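Local coordinates for protein 4-hydroxybutyrate CoA-transferase (Porphyromonas gingivalis, PDB 3EH7) that probably transfers coenzyme A from an acyl-CoA to a carboxylate such as acetate or 4-hydroxybutyrate, at residues Phe106-Arg114 and Asp143-Ser151; Met163-Leu171 and Ile284-Pro294. One frame throughout, in Å; residues are numbered along the deposited sequence. Where two conformers were deposited one is given.

Contact 1. Residues Phe106-Arg114 and Asp143-Ser151; sequences FYEVPSMIR and DYSKPAAES
The rings of Pro110 and Pro147 run alongside each other, CB of Pro110 3.8 Å from CB of Pro147, and this pair brings the two helices to their nearest CA positions. Ile113 sends its two branches to different places. CG2, anti to its own backbone N (chi1 of CG1 -71°), packs 3.6 Å from CB of Ser151, while CD1 reaches toward Ala148 and the CB of Tyr144. CG1 of Val109 meets CB of Tyr144 at 3.8 Å. Farther toward the N-terminal ends the aromatic groups join edge to edge: CE1 of Phe106 lies 4.0 Å from CD2 of Tyr144, and the CZ of Phe106 also touches CB of Asp143.

Helices 109-114 and 145-151 run nearly parallel, 9° apart with axes 9.3 Å from each other, and lead on to strands 122-127 and 154-160, neighbours in the six-stranded parallel sheet; Val295 of helix 295-298 packs on both Phe106 and Pro110.

The polar groups sit at the ends. Asp143 caps helix 145-151: its OD1 takes Ser145 N from above the carboxylate plane and Ser145 OG on the syn lone pair. At the other end, Arg114 NH1 donates to a water at 3.1 Å, which donates in turn to Glu150 OE1. Arg114 NH2 makes a salt bridge with Asp296, and Glu150 OE2 pairs with Lys146 NZ at 2.9 Å.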
ATOM      1  N   PHE A 106      -7.332   1.285  -8.170  1.00 21.55           N
ATOM      2  CA  PHE A 106      -8.001   2.114  -9.176  1.00 21.40           C
ATOM      3  C   PHE A 106      -6.976   2.884 -10.049  1.00 21.31           C
ATOM      4  O   PHE A 106      -7.061   2.858 -11.274  1.00 19.60           O
ATOM      5  CB  PHE A 106      -8.971   3.058  -8.471  1.00 21.35           C
ATOM      6  CG  PHE A 106      -9.960   3.745  -9.384  1.00 23.21           C
ATOM      7  CD1 PHE A 106     -10.100   3.402 -10.728  1.00 23.17           C
ATOM      8  CD2 PHE A 106     -10.776   4.744  -8.871  1.00 23.61           C
ATOM      9  CE1 PHE A 106     -11.018   4.073 -11.532  1.00 24.04           C
ATOM     10  CE2 PHE A 106     -11.691   5.391  -9.661  1.00 24.09           C
ATOM     11  CZ  PHE A 106     -11.824   5.057 -10.994  1.00 22.97           C
ATOM     12  N   TYR A 107      -6.001   3.545  -9.424  1.00 20.16           N
ATOM     13  CA  TYR A 107      -4.968   4.279 -10.179  1.00 21.43           C
ATOM     14  C   TYR A 107      -4.132   3.431 -11.147  1.00 22.13           C
ATOM     15  O   TYR A 107      -3.540   3.967 -12.067  1.00 23.12           O
ATOM     16  CB  TYR A 107      -4.054   5.099  -9.246  1.00 21.44           C
ATOM     17  CG  TYR A 107      -2.903   4.316  -8.687  1.00 23.04           C
ATOM     18  CD1 TYR A 107      -3.060   3.566  -7.543  1.00 24.59           C
ATOM     19  CD2 TYR A 107      -1.654   4.280  -9.340  1.00 24.48           C
ATOM     20  CE1 TYR A 107      -2.016   2.832  -7.010  1.00 23.27           C
ATOM     21  CE2 TYR A 107      -0.607   3.534  -8.817  1.00 27.15           C
ATOM     22  CZ  TYR A 107      -0.808   2.813  -7.646  1.00 26.83           C
ATOM     23  OH  TYR A 107       0.180   2.058  -7.073  1.00 32.11           O
ATOM     24  N   GLU A 108      -4.090   2.115 -10.931  1.00 22.90           N
ATOM     25  CA  GLU A 108      -3.337   1.187 -11.750  1.00 23.34           C
ATOM     26  C   GLU A 108      -4.096   0.661 -12.968  1.00 22.91           C
ATOM     27  O   GLU A 108      -3.498   0.060 -13.866  1.00 22.38           O
ATOM     28  CB  GLU A 108      -2.880  -0.018 -10.911  1.00 24.60           C
ATOM     29  CG  GLU A 108      -1.435   0.029 -10.468  1.00 30.17           C
ATOM     30  CD  GLU A 108      -0.976  -1.290  -9.852  1.00 36.96           C
ATOM     31  OE1 GLU A 108      -1.498  -1.683  -8.791  1.00 40.28           O
ATOM     32  OE2 GLU A 108      -0.097  -1.955 -10.455  1.00 45.13           O
ATOM     33  N   VAL A 109      -5.406   0.865 -12.995  1.00 21.61           N
ATOM     34  CA  VAL A 109      -6.222   0.351 -14.089  1.00 21.79           C
ATOM     35  C   VAL A 109      -5.784   0.822 -15.484  1.00 21.94           C
ATOM     36  O   VAL A 109      -5.655  -0.001 -16.398  1.00 21.94           O
ATOM     37  CB  VAL A 109      -7.709   0.664 -13.831  1.00 22.09           C
ATOM     38  CG1 VAL A 109      -8.546   0.390 -15.055  1.00 19.35           C
ATOM     39  CG2 VAL A 109      -8.179  -0.153 -12.609  1.00 21.66           C
ATOM     40  N   PRO A 110      -5.533   2.131 -15.671  1.00 22.89           N
ATOM     41  CA  PRO A 110      -5.153   2.577 -17.037  1.00 22.65           C
ATOM     42  C   PRO A 110      -3.892   1.907 -17.587  1.00 24.57           C
ATOM     43  O   PRO A 110      -3.880   1.475 -18.745  1.00 22.24           O
ATOM     44  CB  PRO A 110      -4.959   4.082 -16.884  1.00 23.07           C
ATOM     45  CG  PRO A 110      -5.855   4.433 -15.660  1.00 22.53           C
ATOM     46  CD  PRO A 110      -5.711   3.269 -14.749  1.00 22.44           C
ATOM     47  N   SER A 111      -2.841   1.770 -16.777  1.00 26.35           N
ATOM     48  CA  SER A 111      -1.634   1.085 -17.284  1.00 27.90           C
ATOM     49  C   SER A 111      -1.899  -0.396 -17.564  1.00 28.16           C
ATOM     50  O   SER A 111      -1.377  -0.963 -18.529  1.00 27.24           O
ATOM     51  CB  SER A 111      -0.453   1.254 -16.341  1.00 28.15           C
ATOM     52  OG  SER A 111      -0.785   0.737 -15.066  1.00 33.56           O
HETATM   53  N   MSE A 112      -2.730  -1.023 -16.739  1.00 28.45           N
HETATM   54  CA  MSE A 112      -3.120  -2.408 -16.948  0.50 28.43           C
HETATM   55  C   MSE A 112      -3.908  -2.549 -18.255  1.00 28.97           C
HETATM   56  O   MSE A 112      -3.804  -3.568 -18.962  1.00 28.10           O
HETATM   57  CB  MSE A 112      -3.935  -2.901 -15.756  0.50 28.58           C
HETATM   58  CG  MSE A 112      -4.437  -4.301 -15.910  0.50 29.37           C
HETATM   59 SE   MSE A 112      -5.333  -5.011 -14.354  0.50 31.46          SE
HETATM   60  CE  MSE A 112      -3.755  -5.185 -13.148  0.50 25.48           C
ATOM     61  N   ILE A 113      -4.691  -1.522 -18.579  1.00 28.56           N
ATOM     62  CA  ILE A 113      -5.415  -1.505 -19.830  1.00 28.92           C
ATOM     63  C   ILE A 113      -4.418  -1.320 -20.975  1.00 30.50           C
ATOM     64  O   ILE A 113      -4.459  -2.059 -21.944  1.00 30.53           O
ATOM     65  CB  ILE A 113      -6.514  -0.380 -19.882  1.00 28.79           C
ATOM     66  CG1 ILE A 113      -7.673  -0.739 -18.959  1.00 25.86           C
ATOM     67  CG2 ILE A 113      -7.026  -0.178 -21.341  1.00 28.50           C
ATOM     68  CD1 ILE A 113      -8.731   0.351 -18.844  1.00 26.91           C
ATOM     69  N   ARG A 114      -3.513  -0.352 -20.849  1.00 31.62           N
ATOM     70  CA  ARG A 114      -2.540  -0.079 -21.914  1.00 33.42           C
ATOM     71  C   ARG A 114      -1.577  -1.226 -22.148  1.00 34.79           C
ATOM     72  O   ARG A 114      -1.122  -1.403 -23.267  1.00 35.39           O
ATOM     73  CB  ARG A 114      -1.722   1.182 -21.647  1.00 33.04           C
ATOM     74  CG  ARG A 114      -2.446   2.454 -21.992  1.00 32.69           C
ATOM     75  CD  ARG A 114      -1.518   3.638 -21.886  1.00 31.40           C
ATOM     76  NE  ARG A 114      -1.146   3.899 -20.501  1.00 30.04           N
ATOM     77  CZ  ARG A 114      -1.863   4.634 -19.636  1.00 29.69           C
ATOM     78  NH1 ARG A 114      -3.032   5.195 -19.981  1.00 27.71           N
ATOM     79  NH2 ARG A 114      -1.408   4.817 -18.412  1.00 28.40           N
ATOM     80  N   ASP A 143     -11.691   9.239 -15.407  1.00 20.11           N
ATOM     81  CA  ASP A 143     -11.411   7.960 -14.721  1.00 20.57           C
ATOM     82  C   ASP A 143     -10.626   6.898 -15.533  1.00 20.09           C
ATOM     83  O   ASP A 143      -9.484   7.136 -15.913  1.00 21.01           O
ATOM     84  CB  ASP A 143     -12.716   7.445 -14.076  1.00 21.02           C
ATOM     85  CG  ASP A 143     -13.890   7.350 -15.052  1.00 22.23           C
ATOM     86  OD1 ASP A 143     -13.917   6.405 -15.877  1.00 24.00           O
ATOM     87  OD2 ASP A 143     -14.813   8.195 -14.958  1.00 22.86           O
ATOM     88  N   TYR A 144     -11.194   5.724 -15.772  1.00 20.10           N
ATOM     89  CA  TYR A 144     -10.606   4.761 -16.684  1.00 20.28           C
ATOM     90  C   TYR A 144     -11.305   4.810 -18.041  1.00 19.78           C
ATOM     91  O   TYR A 144     -10.900   4.122 -18.967  1.00 19.06           O
ATOM     92  CB  TYR A 144     -10.713   3.335 -16.122  1.00 20.93           C
ATOM     93  CG  TYR A 144     -12.149   2.840 -16.066  1.00 22.07           C
ATOM     94  CD1 TYR A 144     -12.731   2.188 -17.146  1.00 24.94           C
ATOM     95  CD2 TYR A 144     -12.942   3.099 -14.957  1.00 23.64           C
ATOM     96  CE1 TYR A 144     -14.043   1.767 -17.091  1.00 24.52           C
ATOM     97  CE2 TYR A 144     -14.252   2.688 -14.897  1.00 22.21           C
ATOM     98  CZ  TYR A 144     -14.800   2.019 -15.962  1.00 25.44           C
ATOM     99  OH  TYR A 144     -16.115   1.621 -15.886  1.00 26.64           O
ATOM    100  N   SER A 145     -12.403   5.566 -18.127  1.00 20.41           N
ATOM    101  CA  SER A 145     -13.217   5.633 -19.339  1.00 19.82           C
ATOM    102  C   SER A 145     -12.395   6.185 -20.487  1.00 20.73           C
ATOM    103  O   SER A 145     -12.426   5.648 -21.604  1.00 22.39           O
ATOM    104  CB  SER A 145     -14.462   6.506 -19.107  1.00 20.58           C
ATOM    105  OG  SER A 145     -15.251   6.053 -18.011  1.00 18.97           O
ATOM    106  N   LYS A 146     -11.641   7.252 -20.222  1.00 20.55           N
ATOM    107  CA  LYS A 146     -10.774   7.846 -21.236  1.00 20.11           C
ATOM    108  C   LYS A 146      -9.645   6.902 -21.648  1.00 20.27           C
ATOM    109  O   LYS A 146      -9.489   6.647 -22.845  1.00 19.14           O
ATOM    110  CB  LYS A 146     -10.247   9.203 -20.776  1.00 20.17           C
ATOM    111  CG  LYS A 146      -9.097   9.803 -21.591  1.00 19.67           C
ATOM    112  CD  LYS A 146      -8.946  11.284 -21.234  1.00 20.85           C
ATOM    113  CE  LYS A 146      -7.986  12.012 -22.100  1.00 25.48           C
ATOM    114  NZ  LYS A 146      -6.668  11.583 -21.822  1.00 28.37           N
ATOM    115  N   PRO A 147      -8.875   6.375 -20.669  1.00 21.26           N
ATOM    116  CA  PRO A 147      -7.891   5.348 -20.996  1.00 21.73           C
ATOM    117  C   PRO A 147      -8.479   4.174 -21.785  1.00 22.07           C
ATOM    118  O   PRO A 147      -7.841   3.713 -22.713  1.00 22.08           O
ATOM    119  CB  PRO A 147      -7.396   4.890 -19.637  1.00 21.71           C
ATOM    120  CG  PRO A 147      -7.547   6.080 -18.757  1.00 21.83           C
ATOM    121  CD  PRO A 147      -8.675   6.886 -19.293  1.00 21.17           C
ATOM    122  N   ALA A 148      -9.694   3.731 -21.457  1.00 22.32           N
ATOM    123  CA  ALA A 148     -10.312   2.642 -22.220  1.00 22.37           C
ATOM    124  C   ALA A 148     -10.531   3.047 -23.682  1.00 21.58           C
ATOM    125  O   ALA A 148     -10.189   2.296 -24.597  1.00 21.89           O
ATOM    126  CB  ALA A 148     -11.628   2.190 -21.577  1.00 21.41           C
ATOM    127  N   ALA A 149     -11.098   4.222 -23.898  1.00 21.59           N
ATOM    128  CA  ALA A 149     -11.337   4.732 -25.244  1.00 21.20           C
ATOM    129  C   ALA A 149     -10.016   4.856 -26.018  1.00 22.57           C
ATOM    130  O   ALA A 149      -9.989   4.663 -27.222  1.00 22.26           O
ATOM    131  CB  ALA A 149     -12.043   6.073 -25.206  1.00 20.13           C
ATOM    132  N   GLU A 150      -8.926   5.164 -25.334  1.00 22.50           N
ATOM    133  CA  GLU A 150      -7.676   5.365 -26.037  1.00 23.84           C
ATOM    134  C   GLU A 150      -6.986   4.071 -26.370  1.00 24.00           C
ATOM    135  O   GLU A 150      -6.042   4.082 -27.127  1.00 23.10           O
ATOM    136  CB  GLU A 150      -6.728   6.242 -25.214  1.00 24.19           C
ATOM    137  CG  GLU A 150      -7.209   7.680 -25.095  1.00 25.36           C
ATOM    138  CD  GLU A 150      -6.461   8.467 -24.035  1.00 29.38           C
ATOM    139  OE1 GLU A 150      -5.776   7.858 -23.150  1.00 33.56           O
ATOM    140  OE2 GLU A 150      -6.587   9.697 -24.074  1.00 27.63           O
ATOM    141  N   SER A 151      -7.427   2.968 -25.765  1.00 25.10           N
ATOM    142  CA  SER A 151      -6.819   1.679 -26.002  1.00 25.97           C
ATOM    143  C   SER A 151      -7.672   0.631 -26.716  1.00 25.94           C
ATOM    144  O   SER A 151      -7.121  -0.299 -27.251  1.00 26.15           O
ATOM    145  CB  SER A 151      -6.342   1.086 -24.676  1.00 26.14           C
ATOM    146  OG  SER A 151      -5.098   1.652 -24.344  1.00 29.23           O
TER
HETATM  147  O   HOH W   1      -4.155   5.856 -22.770  1.00 30.47           O

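Contact 2. Residues Met163-Leu171 and Ile284-Pro294; sequences MPYVHGDNL and IDKNPDVELYP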
HETATM    1  N   MSE A 163     -24.439  16.042 -22.066  1.00 23.81           N
HETATM    2  CA  MSE A 163     -23.186  15.765 -21.373  1.00 23.77           C
HETATM    3  C   MSE A 163     -22.339  17.037 -21.368  1.00 24.48           C
HETATM    4  O   MSE A 163     -22.029  17.596 -22.437  1.00 23.41           O
HETATM    5  CB  MSE A 163     -22.405  14.654 -22.038  1.00 23.50           C
HETATM    6  CG  MSE A 163     -21.056  14.415 -21.367  1.00 23.61           C
HETATM    7 SE   MSE A 163     -21.248  13.601 -19.618  0.80 19.52          SE
HETATM    8  CE  MSE A 163     -20.431  11.910 -20.056  1.00 15.22           C
ATOM      9  N   PRO A 164     -21.974  17.515 -20.173  1.00 24.70           N
ATOM     10  CA  PRO A 164     -21.267  18.785 -20.137  1.00 25.19           C
ATOM     11  C   PRO A 164     -19.857  18.679 -20.702  1.00 24.91           C
ATOM     12  O   PRO A 164     -19.294  17.592 -20.758  1.00 23.76           O
ATOM     13  CB  PRO A 164     -21.230  19.138 -18.643  1.00 25.65           C
ATOM     14  CG  PRO A 164     -21.446  17.871 -17.947  1.00 25.30           C
ATOM     15  CD  PRO A 164     -22.308  17.029 -18.827  1.00 24.87           C
ATOM     16  N   TYR A 165     -19.326  19.810 -21.151  1.00 25.02           N
ATOM     17  CA  TYR A 165     -17.947  19.887 -21.637  1.00 25.72           C
ATOM     18  C   TYR A 165     -17.105  20.196 -20.432  1.00 24.72           C
ATOM     19  O   TYR A 165     -17.260  21.253 -19.828  1.00 25.99           O
ATOM     20  CB  TYR A 165     -17.795  20.978 -22.699  1.00 26.25           C
ATOM     21  CG  TYR A 165     -16.382  21.105 -23.265  1.00 28.86           C
ATOM     22  CD1 TYR A 165     -15.431  21.904 -22.623  1.00 30.45           C
ATOM     23  CD2 TYR A 165     -16.004  20.429 -24.420  1.00 29.46           C
ATOM     24  CE1 TYR A 165     -14.159  22.031 -23.111  1.00 30.56           C
ATOM     25  CE2 TYR A 165     -14.716  20.567 -24.936  1.00 31.29           C
ATOM     26  CZ  TYR A 165     -13.804  21.369 -24.258  1.00 32.15           C
ATOM     27  OH  TYR A 165     -12.521  21.530 -24.716  1.00 38.28           O
ATOM     28  N   VAL A 166     -16.274  19.248 -20.026  1.00 23.33           N
ATOM     29  CA  VAL A 166     -15.479  19.402 -18.803  1.00 22.03           C
ATOM     30  C   VAL A 166     -13.994  19.489 -19.131  1.00 21.92           C
ATOM     31  O   VAL A 166     -13.442  18.669 -19.898  1.00 20.65           O
ATOM     32  CB  VAL A 166     -15.754  18.259 -17.793  1.00 22.38           C
ATOM     33  CG1 VAL A 166     -14.891  18.393 -16.510  1.00 20.77           C
ATOM     34  CG2 VAL A 166     -17.260  18.235 -17.442  1.00 20.94           C
ATOM     35  N   HIS A 167     -13.363  20.464 -18.500  1.00 21.17           N
ATOM     36  CA  HIS A 167     -11.967  20.762 -18.694  1.00 21.55           C
ATOM     37  C   HIS A 167     -11.022  19.756 -18.071  1.00 21.33           C
ATOM     38  O   HIS A 167     -11.450  18.821 -17.382  1.00 21.71           O
ATOM     39  CB  HIS A 167     -11.680  22.166 -18.160  1.00 21.73           C
ATOM     40  CG  HIS A 167     -12.273  23.241 -19.008  1.00 22.87           C
ATOM     41  ND1 HIS A 167     -11.686  23.673 -20.170  1.00 23.41           N
ATOM     42  CD2 HIS A 167     -13.431  23.938 -18.890  1.00 24.87           C
ATOM     43  CE1 HIS A 167     -12.443  24.604 -20.725  1.00 23.78           C
ATOM     44  NE2 HIS A 167     -13.502  24.791 -19.962  1.00 22.51           N
ATOM     45  N   GLY A 168      -9.732  19.969 -18.324  1.00 20.52           N
ATOM     46  CA  GLY A 168      -8.649  19.087 -17.868  1.00 21.02           C
ATOM     47  C   GLY A 168      -8.142  18.225 -19.015  1.00 20.47           C
ATOM     48  O   GLY A 168      -8.413  18.518 -20.177  1.00 20.95           O
ATOM     49  N   ASP A 169      -7.409  17.164 -18.688  1.00 20.27           N
ATOM     50  CA  ASP A 169      -6.935  16.186 -19.685  1.00 19.50           C
ATOM     51  C   ASP A 169      -8.072  15.207 -19.951  1.00 19.66           C
ATOM     52  O   ASP A 169      -8.079  14.088 -19.477  1.00 17.89           O
ATOM     53  CB  ASP A 169      -5.688  15.463 -19.195  1.00 19.60           C
ATOM     54  CG  ASP A 169      -5.167  14.448 -20.198  1.00 20.63           C
ATOM     55  OD1 ASP A 169      -5.400  14.611 -21.422  1.00 21.32           O
ATOM     56  OD2 ASP A 169      -4.506  13.487 -19.748  1.00 24.39           O
ATOM     57  N   ASN A 170      -9.052  15.676 -20.724  1.00 19.41           N
ATOM     58  CA  ASN A 170     -10.362  15.065 -20.744  1.00 19.08           C
ATOM     59  C   ASN A 170     -11.022  15.148 -22.116  1.00 18.75           C
ATOM     60  O   ASN A 170     -12.253  15.217 -22.204  1.00 20.07           O
ATOM     61  CB  ASN A 170     -11.224  15.803 -19.726  1.00 18.90           C
ATOM     62  CG  ASN A 170     -12.461  15.057 -19.350  1.00 19.90           C
ATOM     63  OD1 ASN A 170     -12.476  13.816 -19.270  1.00 19.88           O
ATOM     64  ND2 ASN A 170     -13.524  15.817 -19.066  1.00 20.56           N
ATOM     65  N   LEU A 171     -10.205  15.113 -23.164  1.00 18.39           N
ATOM     66  CA  LEU A 171     -10.672  15.245 -24.542  1.00 18.86           C
ATOM     67  C   LEU A 171     -10.241  14.061 -25.377  1.00 18.52           C
ATOM     68  O   LEU A 171      -9.301  13.348 -25.042  1.00 18.72           O
ATOM     69  CB  LEU A 171     -10.121  16.504 -25.195  1.00 18.25           C
ATOM     70  CG  LEU A 171     -10.466  17.858 -24.561  1.00 19.54           C
ATOM     71  CD1 LEU A 171      -9.715  18.941 -25.291  1.00 18.49           C
ATOM     72  CD2 LEU A 171     -11.974  18.142 -24.544  1.00 17.13           C
ATOM     73  N   ILE A 284     -20.264  22.808 -13.723  1.00 26.47           N
ATOM     74  CA  ILE A 284     -18.981  22.351 -14.258  1.00 26.70           C
ATOM     75  C   ILE A 284     -18.846  22.585 -15.764  1.00 27.30           C
ATOM     76  O   ILE A 284     -17.743  22.529 -16.289  1.00 27.85           O
ATOM     77  CB  ILE A 284     -18.720  20.839 -13.970  1.00 26.70           C
ATOM     78  CG1 ILE A 284     -19.675  19.961 -14.812  1.00 27.11           C
ATOM     79  CG2 ILE A 284     -18.790  20.579 -12.458  1.00 23.91           C
ATOM     80  CD1 ILE A 284     -19.649  18.480 -14.496  1.00 28.72           C
ATOM     81  N   ASP A 285     -19.965  22.824 -16.448  1.00 27.57           N
ATOM     82  CA  ASP A 285     -19.973  22.895 -17.902  1.00 27.69           C
ATOM     83  C   ASP A 285     -19.138  24.084 -18.368  1.00 27.46           C
ATOM     84  O   ASP A 285     -19.411  25.218 -17.991  1.00 26.59           O
ATOM     85  CB  ASP A 285     -21.412  23.003 -18.418  1.00 28.07           C
ATOM     86  CG  ASP A 285     -21.511  22.910 -19.923  1.00 28.60           C
ATOM     87  OD1 ASP A 285     -20.613  22.364 -20.569  1.00 32.69           O
ATOM     88  OD2 ASP A 285     -22.503  23.383 -20.480  1.00 32.84           O
ATOM     89  N   LYS A 286     -18.085  23.813 -19.136  1.00 27.03           N
ATOM     90  CA  LYS A 286     -17.188  24.873 -19.614  1.00 27.30           C
ATOM     91  C   LYS A 286     -16.605  25.721 -18.479  1.00 26.62           C
ATOM     92  O   LYS A 286     -16.272  26.886 -18.677  1.00 26.47           O
ATOM     93  CB  LYS A 286     -17.909  25.767 -20.630  1.00 27.15           C
ATOM     94  CG  LYS A 286     -18.363  25.033 -21.876  1.00 29.96           C
ATOM     95  CD  LYS A 286     -19.315  25.888 -22.725  1.00 33.44           C
ATOM     96  CE  LYS A 286     -19.192  25.566 -24.231  1.00 36.56           C
ATOM     97  NZ  LYS A 286     -18.941  24.096 -24.489  1.00 37.21           N
ATOM     98  N   ASN A 287     -16.441  25.123 -17.302  1.00 25.95           N
ATOM     99  CA  ASN A 287     -15.891  25.839 -16.152  1.00 25.49           C
ATOM    100  C   ASN A 287     -14.419  25.492 -16.007  1.00 25.25           C
ATOM    101  O   ASN A 287     -14.072  24.369 -15.594  1.00 24.40           O
ATOM    102  CB  ASN A 287     -16.673  25.473 -14.894  1.00 25.46           C
ATOM    103  CG  ASN A 287     -16.196  26.202 -13.663  1.00 25.80           C
ATOM    104  OD1 ASN A 287     -15.127  26.788 -13.657  1.00 26.21           O
ATOM    105  ND2 ASN A 287     -17.003  26.156 -12.594  1.00 25.63           N
ATOM    106  N   PRO A 288     -13.526  26.444 -16.335  1.00 25.15           N
ATOM    107  CA  PRO A 288     -12.108  26.072 -16.320  1.00 25.25           C
ATOM    108  C   PRO A 288     -11.517  25.864 -14.926  1.00 24.63           C
ATOM    109  O   PRO A 288     -10.385  25.425 -14.824  1.00 24.25           O
ATOM    110  CB  PRO A 288     -11.415  27.252 -17.023  1.00 24.94           C
ATOM    111  CG  PRO A 288     -12.343  28.387 -16.911  1.00 26.11           C
ATOM    112  CD  PRO A 288     -13.738  27.844 -16.739  1.00 25.60           C
ATOM    113  N   ASP A 289     -12.248  26.197 -13.867  1.00 24.12           N
ATOM    114  CA  ASP A 289     -11.766  25.924 -12.526  1.00 24.00           C
ATOM    115  C   ASP A 289     -11.980  24.463 -12.124  1.00 23.15           C
ATOM    116  O   ASP A 289     -11.555  24.078 -11.052  1.00 22.63           O
ATOM    117  CB  ASP A 289     -12.463  26.828 -11.507  1.00 24.61           C
ATOM    118  CG  ASP A 289     -12.143  28.302 -11.721  1.00 26.28           C
ATOM    119  OD1 ASP A 289     -11.088  28.589 -12.305  1.00 29.89           O
ATOM    120  OD2 ASP A 289     -12.952  29.157 -11.326  1.00 28.88           O
ATOM    121  N   VAL A 290     -12.672  23.685 -12.963  1.00 22.50           N
ATOM    122  CA  VAL A 290     -12.886  22.265 -12.736  1.00 21.88           C
ATOM    123  C   VAL A 290     -12.084  21.517 -13.778  1.00 21.86           C
ATOM    124  O   VAL A 290     -12.267  21.755 -14.983  1.00 21.93           O
ATOM    125  CB  VAL A 290     -14.372  21.854 -12.891  1.00 21.71           C
ATOM    126  CG1 VAL A 290     -14.543  20.335 -12.696  1.00 21.94           C
ATOM    127  CG2 VAL A 290     -15.264  22.632 -11.921  1.00 21.96           C
ATOM    128  N   GLU A 291     -11.184  20.635 -13.322  1.00 20.50           N
ATOM    129  CA  GLU A 291     -10.353  19.883 -14.220  1.00 20.78           C
ATOM    130  C   GLU A 291     -10.402  18.402 -13.870  1.00 20.56           C
ATOM    131  O   GLU A 291     -10.106  18.009 -12.731  1.00 18.86           O
ATOM    132  CB  GLU A 291      -8.905  20.422 -14.200  1.00 21.16           C
ATOM    133  CG  GLU A 291      -8.794  21.776 -14.855  1.00 22.01           C
ATOM    134  CD  GLU A 291      -7.381  22.357 -14.859  1.00 25.74           C
ATOM    135  OE1 GLU A 291      -6.467  21.782 -14.225  1.00 27.55           O
ATOM    136  OE2 GLU A 291      -7.216  23.442 -15.452  1.00 29.34           O
ATOM    137  N   LEU A 292     -10.829  17.590 -14.840  1.00 20.29           N
ATOM    138  CA  LEU A 292     -10.738  16.149 -14.693  1.00 20.42           C
ATOM    139  C   LEU A 292      -9.514  15.630 -15.413  1.00 20.12           C
ATOM    140  O   LEU A 292      -9.149  16.134 -16.487  1.00 20.66           O
ATOM    141  CB  LEU A 292     -11.967  15.419 -15.205  1.00 19.80           C
ATOM    142  CG  LEU A 292     -13.304  15.665 -14.501  1.00 24.58           C
ATOM    143  CD1 LEU A 292     -14.291  14.498 -14.687  1.00 21.33           C
ATOM    144  CD2 LEU A 292     -13.128  16.062 -13.016  1.00 23.45           C
ATOM    145  N   TYR A 293      -8.886  14.624 -14.791  1.00 20.76           N
ATOM    146  CA  TYR A 293      -7.770  13.877 -15.381  1.00 20.48           C
ATOM    147  C   TYR A 293      -8.044  12.389 -15.204  1.00 20.68           C
ATOM    148  O   TYR A 293      -8.829  11.983 -14.336  1.00 20.57           O
ATOM    149  CB  TYR A 293      -6.454  14.218 -14.698  1.00 20.45           C
ATOM    150  CG  TYR A 293      -6.070  15.669 -14.727  1.00 21.85           C
ATOM    151  CD1 TYR A 293      -6.596  16.567 -13.806  1.00 23.37           C
ATOM    152  CD2 TYR A 293      -5.160  16.147 -15.680  1.00 21.09           C
ATOM    153  CE1 TYR A 293      -6.235  17.903 -13.833  1.00 22.14           C
ATOM    154  CE2 TYR A 293      -4.805  17.462 -15.734  1.00 22.28           C
ATOM    155  CZ  TYR A 293      -5.321  18.348 -14.806  1.00 24.11           C
ATOM    156  OH  TYR A 293      -4.955  19.691 -14.885  1.00 21.45           O
ATOM    157  N   PRO A 294      -7.386  11.557 -16.015  1.00 20.68           N
ATOM    158  CA  PRO A 294      -7.554  10.130 -15.848  1.00 20.74           C
ATOM    159  C   PRO A 294      -7.041   9.628 -14.499  1.00 20.41           C
ATOM    160  O   PRO A 294      -6.180  10.254 -13.826  1.00 20.37           O
ATOM    161  CB  PRO A 294      -6.788   9.523 -17.036  1.00 20.42           C
ATOM    162  CG  PRO A 294      -5.990  10.611 -17.612  1.00 21.09           C
ATOM    163  CD  PRO A 294      -6.592  11.903 -17.205  1.00 20.91           C
TER
HETATM  164  O   HOH W   2     -15.150  21.943 -16.668  1.00 26.19           O
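Lys286 N donates to Tyr165 O at 2.8 Å. The same Tyr165 donates its N-H to OD1 of Asp285, the residue before Lys286, at 2.9 Å, meeting the anti side from 33° out of the carboxylate plane; CG of Asp285 stands anti to its own N (chi1 -173°), which swings the carboxylate over to Tyr165. Farther along, Leu292 N bonds to His167 O at 2.9 Å. The weakly bonded strand about 167-168 is the outermost of the mixed sheet, next to 290-292. A water accepts from His167 N at 3.0 Å and lies close to the carbonyls of Ile284 and Asn287.

CB of Pro288 lies over one face of the His167 ring and CE1 of Tyr165, from its own segment, over the other, both toward the rim, while the Lys286 carbonyl carbon and Asn287 N meet its edge. Behind it Val166 splits its branches, CG1 to CG of Leu292 at 3.7 Å and CG2 to CD1 of Ile284 at 3.8 Å, with CG of Pro164 against the same CD1. Toward the far end CB of Asp169 rests 3.6 Å from CD2 of Tyr293, obliquely to the ring.

All donors and two acceptors of the three direct hydrogen bonds are main-chain atoms, Asp285 supplying the one side-chain acceptor, so the polar part rests largely on the backbone.

Overall arrangement
From the N terminus, the first contact segment reached is 106-114; the chain then runs through strands 122-127 and 135-137 to helix 145-151, where contact 1 closes a short loop within the N-terminal family region. Strand 154-160 leads on to 163-171, and only after 112 residues, about half of them helix or strand, does 284-294 return to close contact 2. The two loops follow in series, neither nested nor crossed. Contact 2 joins the N-terminal region to the edge of the mixed sheet, and the contacts meet directly: Pro147 and Asp143 O pack on Pro294, while Lys146 forms a long, weak ion pair with Asp169.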